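Local coordinates for protein putative laminarinase (Phanerochaete chrysosporium, PDB 2W39) that probably hydrolyses beta-glucans such as laminarin and lichenin, as a secreted glycoside hydrolase of family 16 with a beta-sandwich fold, at residues T171-G176 against N180-G185; W186-R191 against K197-P202. All coordinates share one frame; numbering follows the deposited sequence.

Contact 1 of 2, residues T171-G176 against N180-G185; sequences TANSYG and NANGGG
The N-H of Asn-180 is bonded to the carbonyl of Gly-176, four residues back, with N to O 2.9 Å and an angle of 162° at the hydrogen. This is the i+4 bond of the short helix 176-181. The side chain of Asn-180 lies beside that carbonyl, with its ND2 3.6 Å from Gly-176 O. The amide itself is held by others: ND2 donates to Met-92 O and Gln-94 OE1. The second meeting point is Asn-173 with Asn-182. Their two ND2 atoms stand 3.5 Å apart, and the amide planes are only 15° from parallel. Both ND2 groups are donors, so they pack without bonding each other. Separately, a water links the two segments through other atoms. It donates to the backbone Asn-173 O and Gly-184 O and accepts from Asn-182 ND2 at 2.9 Å. Asn-182 ND2 has a further partner in Asn-204 OD1. CG of Asn-173 lies between its backbone N and carbonyl carbon (chi1 67°), and its OD1 is reached by the Thr-171 hydroxyl, OG1 to OD1 2.7 Å. Thr-171 O accepts from both Ser-174 OG and Ser-174 N, within the same turn. Just past the helix, Gly-183 takes positive phi and completes a Schellman motif. The contact is structural packing around the helix, which links the loop after strand 165-168 to the start of strand 185-191. Its one direct bond belongs to the helix itself, and a water with three bonds ties the 3-10 turn to the chain beyond.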
loop_
_atom_site.group_PDB
_atom_site.type_symbol
_atom_site.label_atom_id
_atom_site.label_comp_id
_atom_site.label_asym_id
_atom_site.label_seq_id
_atom_site.Cartn_x
_atom_site.Cartn_y
_atom_site.Cartn_z
ATOM N N THR A 171 -13.315 -8.716 4.189
ATOM C CA THR A 171 -13.994 -8.995 2.912
ATOM C C THR A 171 -13.023 -9.217 1.765
ATOM O O THR A 171 -11.935 -8.633 1.708
ATOM C CB THR A 171 -14.997 -7.894 2.502
ATOM O OG1 THR A 171 -14.287 -6.684 2.210
ATOM C CG2 THR A 171 -16.061 -7.654 3.593
ATOM N N ALA A 172 -13.445 -10.042 0.807
ATOM C CA ALA A 172 -12.645 -10.312 -0.382
ATOM C C ALA A 172 -12.396 -9.052 -1.208
ATOM O O ALA A 172 -11.306 -8.884 -1.774
ATOM C CB ALA A 172 -13.295 -11.370 -1.235
ATOM N N ASN A 173 -13.390 -8.170 -1.268
ATOM C CA ASN A 173 -13.309 -7.000 -2.130
ATOM C C ASN A 173 -12.400 -5.906 -1.577
ATOM O O ASN A 173 -12.287 -4.842 -2.163
ATOM C CB ASN A 173 -14.702 -6.480 -2.503
ATOM C CG ASN A 173 -15.468 -5.907 -1.314
ATOM O OD1 ASN A 173 -14.912 -5.691 -0.227
ATOM N ND2 ASN A 173 -16.757 -5.651 -1.518
ATOM N N SER A 174 -11.718 -6.202 -0.470
ATOM C CA SER A 174 -10.631 -5.361 0.014
ATOM C C SER A 174 -9.381 -5.425 -0.841
ATOM O O SER A 174 -8.497 -4.568 -0.685
ATOM C CB SER A 174 -10.259 -5.758 1.448
ATOM O OG SER A 174 -9.712 -7.081 1.524
ATOM N N TYR A 175 -9.271 -6.412 -1.736
ATOM C CA TYR A 175 -7.999 -6.618 -2.414
ATOM C C TYR A 175 -8.175 -7.321 -3.756
ATOM O O TYR A 175 -9.111 -8.103 -3.945
ATOM C CB TYR A 175 -7.070 -7.483 -1.509
ATOM C CG TYR A 175 -5.664 -7.541 -2.027
ATOM C CD1 TYR A 175 -4.789 -6.475 -1.797
ATOM C CD2 TYR A 175 -5.226 -8.596 -2.828
ATOM C CE1 TYR A 175 -3.508 -6.451 -2.353
ATOM C CE2 TYR A 175 -3.942 -8.590 -3.382
ATOM C CZ TYR A 175 -3.100 -7.513 -3.146
ATOM O OH TYR A 175 -1.847 -7.461 -3.690
ATOM N N GLY A 176 -7.250 -7.051 -4.669
ATOM C CA GLY A 176 -7.032 -7.932 -5.803
ATOM C C GLY A 176 -8.106 -7.842 -6.862
ATOM O O GLY A 176 -8.825 -6.839 -6.973
ATOM N N ASN A 180 -10.922 -4.957 -7.736
ATOM C CA ASN A 180 -10.980 -4.311 -9.039
ATOM C C ASN A 180 -12.341 -4.472 -9.716
ATOM O O ASN A 180 -12.869 -3.529 -10.323
ATOM C CB ASN A 180 -9.853 -4.825 -9.927
ATOM C CG ASN A 180 -8.500 -4.320 -9.476
ATOM O OD1 ASN A 180 -8.414 -3.272 -8.819
ATOM N ND2 ASN A 180 -7.439 -5.045 -9.814
ATOM N N ALA A 181 -12.911 -5.673 -9.609
ATOM C CA ALA A 181 -14.232 -5.930 -10.197
ATOM C C ALA A 181 -15.314 -5.043 -9.583
ATOM O O ALA A 181 -16.316 -4.715 -10.234
ATOM C CB ALA A 181 -14.582 -7.398 -9.999
ATOM N N ASN A 182 -15.111 -4.679 -8.326
ATOM C CA ASN A 182 -16.043 -3.856 -7.572
ATOM C C ASN A 182 -15.794 -2.352 -7.740
ATOM O O ASN A 182 -16.481 -1.550 -7.106
ATOM C CB ASN A 182 -15.976 -4.257 -6.094
ATOM C CG ASN A 182 -17.226 -3.884 -5.334
ATOM O OD1 ASN A 182 -18.349 -4.112 -5.802
ATOM N ND2 ASN A 182 -17.051 -3.311 -4.143
ATOM N N GLY A 183 -14.816 -1.959 -8.564
ATOM C CA GLY A 183 -14.491 -0.542 -8.722
ATOM C C GLY A 183 -13.653 0.045 -7.600
ATOM O O GLY A 183 -13.611 1.267 -7.434
ATOM N N GLY A 184 -13.002 -0.811 -6.826
ATOM C CA GLY A 184 -12.062 -0.362 -5.808
ATOM C C GLY A 184 -12.773 0.125 -4.570
ATOM O O GLY A 184 -13.716 -0.517 -4.083
ATOM N N GLY A 185 -12.341 1.268 -4.039
ATOM C CA GLY A 185 -12.894 1.789 -2.799
ATOM C C GLY A 185 -11.934 2.751 -2.149
ATOM O O GLY A 185 -11.023 3.275 -2.794
HETATM O O HOH W 1 -14.263 -3.131 -3.304
#

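Contact 2 of 2, residues W186-R191 against K197-P202; sequences WYAMER and KVWFFP
Trp-186 and Phe-201, Ala-188 and Trp-199, and Glu-190 and Lys-197 are the hydrogen-bonded pairs of this antiparallel hairpin, whose segment axes come within 4.7 Å and run at 166°. Each pair makes two backbone bonds; that from Trp-199 N to Ala-188 O is 2.8 Å. Packing is tight on the face of Tyr-187, Met-189, Val-198 and Phe-200. Here Phe-200 CD1 sits over one face of the Tyr-187 ring, toward its rim, 3.3 Å from Tyr-187 CE1. The two rings are inclined at 31°. Val-198 CG1 comes in plane at the edge of the tyrosine, 4.0 Å from Tyr-187 CD2. CG of Tyr-187 stands anti to the carbonyl carbon, beside the backbone N (chi1 -86°), and the ring end comes nearer the partner strand. Its OH probably bonds Ser-174 O. Replacing Tyr-187 by an alanine is likely to leave Ser-174 O without this partner and open a gap beside Phe-200 CD1 and Val-198 CG1. Ile-118, on strand 115-120 of the facing sheet, packs on Tyr-187, Met-189 and Val-198. The other face is looser toward Lys-197, which is partly exposed. Glu-190 and Trp-199 lie side by side there, with Glu-190 OE1 3.5 Å from Trp-199 CH2 at the ring edge. A water bridges Glu-190 OE1 and Lys-197 NZ, which stay 5.0 Å apart. The buried carboxylate is also held by Tyr-3 and Thr-221, and Trp-199 NE1 by Gly-225 O. The Tyr-187 and Phe-200 face thus packs into the sandwich interior. The other face is largely aromatic too, but at its Lys-197 end opposite charges are linked through water.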
loop_
_atom_site.group_PDB
_atom_site.type_symbol
_atom_site.label_atom_id
_atom_site.label_comp_id
_atom_site.label_asym_id
_atom_site.label_seq_id
_atom_site.Cartn_x
_atom_site.Cartn_y
_atom_site.Cartn_z
ATOM N N TRP A 186 -12.166 2.990 -0.865
ATOM C CA TRP A 186 -11.405 3.975 -0.107
ATOM C C TRP A 186 -10.673 3.288 1.023
ATOM O O TRP A 186 -11.232 2.443 1.748
ATOM C CB TRP A 186 -12.315 5.033 0.507
ATOM C CG TRP A 186 -13.047 5.882 -0.477
ATOM C CD1 TRP A 186 -12.633 7.094 -0.968
ATOM C CD2 TRP A 186 -14.327 5.618 -1.060
ATOM N NE1 TRP A 186 -13.582 7.597 -1.823
ATOM C CE2 TRP A 186 -14.628 6.714 -1.901
ATOM C CE3 TRP A 186 -15.245 4.556 -0.963
ATOM C CZ2 TRP A 186 -15.823 6.798 -2.632
ATOM C CZ3 TRP A 186 -16.447 4.648 -1.684
ATOM C CH2 TRP A 186 -16.718 5.764 -2.512
ATOM N N TYR A 187 -9.403 3.639 1.175
ATOM C CA TYR A 187 -8.613 3.277 2.357
ATOM C C TYR A 187 -8.282 4.551 3.095
ATOM O O TYR A 187 -7.801 5.519 2.486
ATOM C CB TYR A 187 -7.327 2.555 1.959
ATOM C CG TYR A 187 -7.529 1.063 1.789
ATOM C CD1 TYR A 187 -7.817 0.497 0.545
ATOM C CD2 TYR A 187 -7.446 0.219 2.902
ATOM C CE1 TYR A 187 -8.000 -0.891 0.422
ATOM C CE2 TYR A 187 -7.655 -1.148 2.785
ATOM C CZ TYR A 187 -7.927 -1.688 1.546
ATOM O OH TYR A 187 -8.133 -3.042 1.490
ATOM N N ALA A 188 -8.495 4.558 4.409
ATOM C CA ALA A 188 -8.137 5.709 5.244
ATOM C C ALA A 188 -7.311 5.205 6.413
ATOM O O ALA A 188 -7.596 4.149 6.984
ATOM C CB ALA A 188 -9.380 6.427 5.733
ATOM N N MET A 189 -6.289 5.967 6.781
ATOM C CA MET A 189 -5.423 5.599 7.899
ATOM C C MET A 189 -5.291 6.813 8.794
ATOM O O MET A 189 -4.919 7.888 8.309
ATOM C CB MET A 189 -4.065 5.122 7.366
ATOM C CG MET A 189 -3.091 4.543 8.393
ATOM S SD MET A 189 -2.345 5.767 9.504
ATOM C CE MET A 189 -1.394 6.747 8.352
ATOM N N GLU A 190 -5.633 6.650 10.075
ATOM C CA GLU A 190 -5.411 7.663 11.096
ATOM C C GLU A 190 -4.284 7.214 12.007
ATOM O O GLU A 190 -4.325 6.118 12.570
ATOM C CB GLU A 190 -6.688 7.904 11.916
ATOM C CG GLU A 190 -6.476 8.913 13.053
ATOM C CD GLU A 190 -7.689 9.139 13.925
ATOM O OE1 GLU A 190 -8.636 8.338 13.853
ATOM O OE2 GLU A 190 -7.666 10.121 14.713
ATOM N N ARG A 191 -3.283 8.082 12.159
ATOM C CA ARG A 191 -2.174 7.834 13.073
ATOM C C ARG A 191 -2.138 8.961 14.098
ATOM O O ARG A 191 -2.083 10.143 13.758
ATOM C CB ARG A 191 -0.847 7.808 12.314
ATOM C CG ARG A 191 0.352 7.822 13.247
ATOM C CD ARG A 191 1.677 7.657 12.525
ATOM N NE ARG A 191 2.740 8.222 13.350
ATOM C CZ ARG A 191 3.904 8.644 12.868
ATOM N NH1 ARG A 191 4.215 8.433 11.596
ATOM N NH2 ARG A 191 4.759 9.253 13.675
ATOM N N LYS A 197 -5.073 3.391 13.031
ATOM C CA LYS A 197 -6.299 2.750 12.542
ATOM C C LYS A 197 -6.307 2.779 11.026
ATOM O O LYS A 197 -5.883 3.769 10.416
ATOM C CB LYS A 197 -7.549 3.481 13.040
ATOM C CG LYS A 197 -7.824 3.289 14.527
ATOM C CD LYS A 197 -8.971 4.149 15.021
ATOM C CE LYS A 197 -9.110 4.024 16.538
ATOM N NZ LYS A 197 -10.204 4.887 17.067
ATOM N N VAL A 198 -6.818 1.712 10.416
ATOM C CA VAL A 198 -7.091 1.701 8.985
ATOM C C VAL A 198 -8.556 1.321 8.793
ATOM O O VAL A 198 -9.040 0.368 9.422
ATOM C CB VAL A 198 -6.193 0.695 8.216
ATOM C CG1 VAL A 198 -6.519 0.673 6.734
ATOM C CG2 VAL A 198 -4.712 0.997 8.411
ATOM N N TRP A 199 -9.227 2.054 7.905
ATOM C CA TRP A 199 -10.575 1.687 7.471
ATOM C C TRP A 199 -10.539 1.376 5.980
ATOM O O TRP A 199 -9.924 2.125 5.200
ATOM C CB TRP A 199 -11.553 2.848 7.626
ATOM C CG TRP A 199 -11.886 3.301 9.008
ATOM C CD1 TRP A 199 -13.023 3.011 9.710
ATOM C CD2 TRP A 199 -11.114 4.187 9.834
ATOM N NE1 TRP A 199 -12.999 3.648 10.933
ATOM C CE2 TRP A 199 -11.838 4.375 11.033
ATOM C CE3 TRP A 199 -9.884 4.850 9.666
ATOM C CZ2 TRP A 199 -11.382 5.211 12.064
ATOM C CZ3 TRP A 199 -9.432 5.670 10.684
ATOM C CH2 TRP A 199 -10.177 5.844 11.868
ATOM N N PHE A 200 -11.242 0.316 5.583
ATOM C CA PHE A 200 -11.546 0.076 4.193
ATOM C C PHE A 200 -13.045 0.178 3.957
ATOM O O PHE A 200 -13.810 -0.456 4.672
ATOM C CB PHE A 200 -11.100 -1.324 3.751
ATOM C CG PHE A 200 -11.579 -1.655 2.373
ATOM C CD1 PHE A 200 -11.202 -0.855 1.291
ATOM C CD2 PHE A 200 -12.477 -2.697 2.156
ATOM C CE1 PHE A 200 -11.680 -1.114 0.020
ATOM C CE2 PHE A 200 -12.959 -2.940 0.849
ATOM C CZ PHE A 200 -12.541 -2.144 -0.179
ATOM N N PHE A 201 -13.448 0.930 2.931
ATOM C CA PHE A 201 -14.837 0.973 2.458
ATOM C C PHE A 201 -14.877 0.651 0.977
ATOM O O PHE A 201 -14.256 1.342 0.186
ATOM C CB PHE A 201 -15.474 2.341 2.705
ATOM C CG PHE A 201 -15.673 2.626 4.155
ATOM C CD1 PHE A 201 -14.722 3.332 4.874
ATOM C CD2 PHE A 201 -16.780 2.123 4.825
ATOM C CE1 PHE A 201 -14.882 3.549 6.241
ATOM C CE2 PHE A 201 -16.944 2.347 6.174
ATOM C CZ PHE A 201 -15.996 3.055 6.881
ATOM N N PRO A 202 -15.601 -0.417 0.600
ATOM C CA PRO A 202 -15.864 -0.748 -0.804
ATOM C C PRO A 202 -16.479 0.410 -1.589
ATOM O O PRO A 202 -17.219 1.231 -1.022
ATOM C CB PRO A 202 -16.867 -1.905 -0.694
ATOM C CG PRO A 202 -16.492 -2.576 0.608
ATOM C CD PRO A 202 -16.188 -1.419 1.514
HETATM O O HOH W 2 -10.417 7.393 15.741
#

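From the N terminus, the chain leaves strand 165-168 and enters contact 1, which closes the short turn of helix 176-181. It then runs straight into strand 185-191, turns, and returns along strand 195-202, so contact 2 closes the hairpin. The two follow in series and neither encloses the other. They still touch in space, where Phe-200 of contact 2 packs on Asn-173 and Ser-174 of contact 1. Strand 165-168 belongs to one large sheet and the hairpin to the other. Contact 1 thus spans the connection between the two sheets, while contact 2 pairs two neighbouring strands of the sheet that strand 185-191 enters.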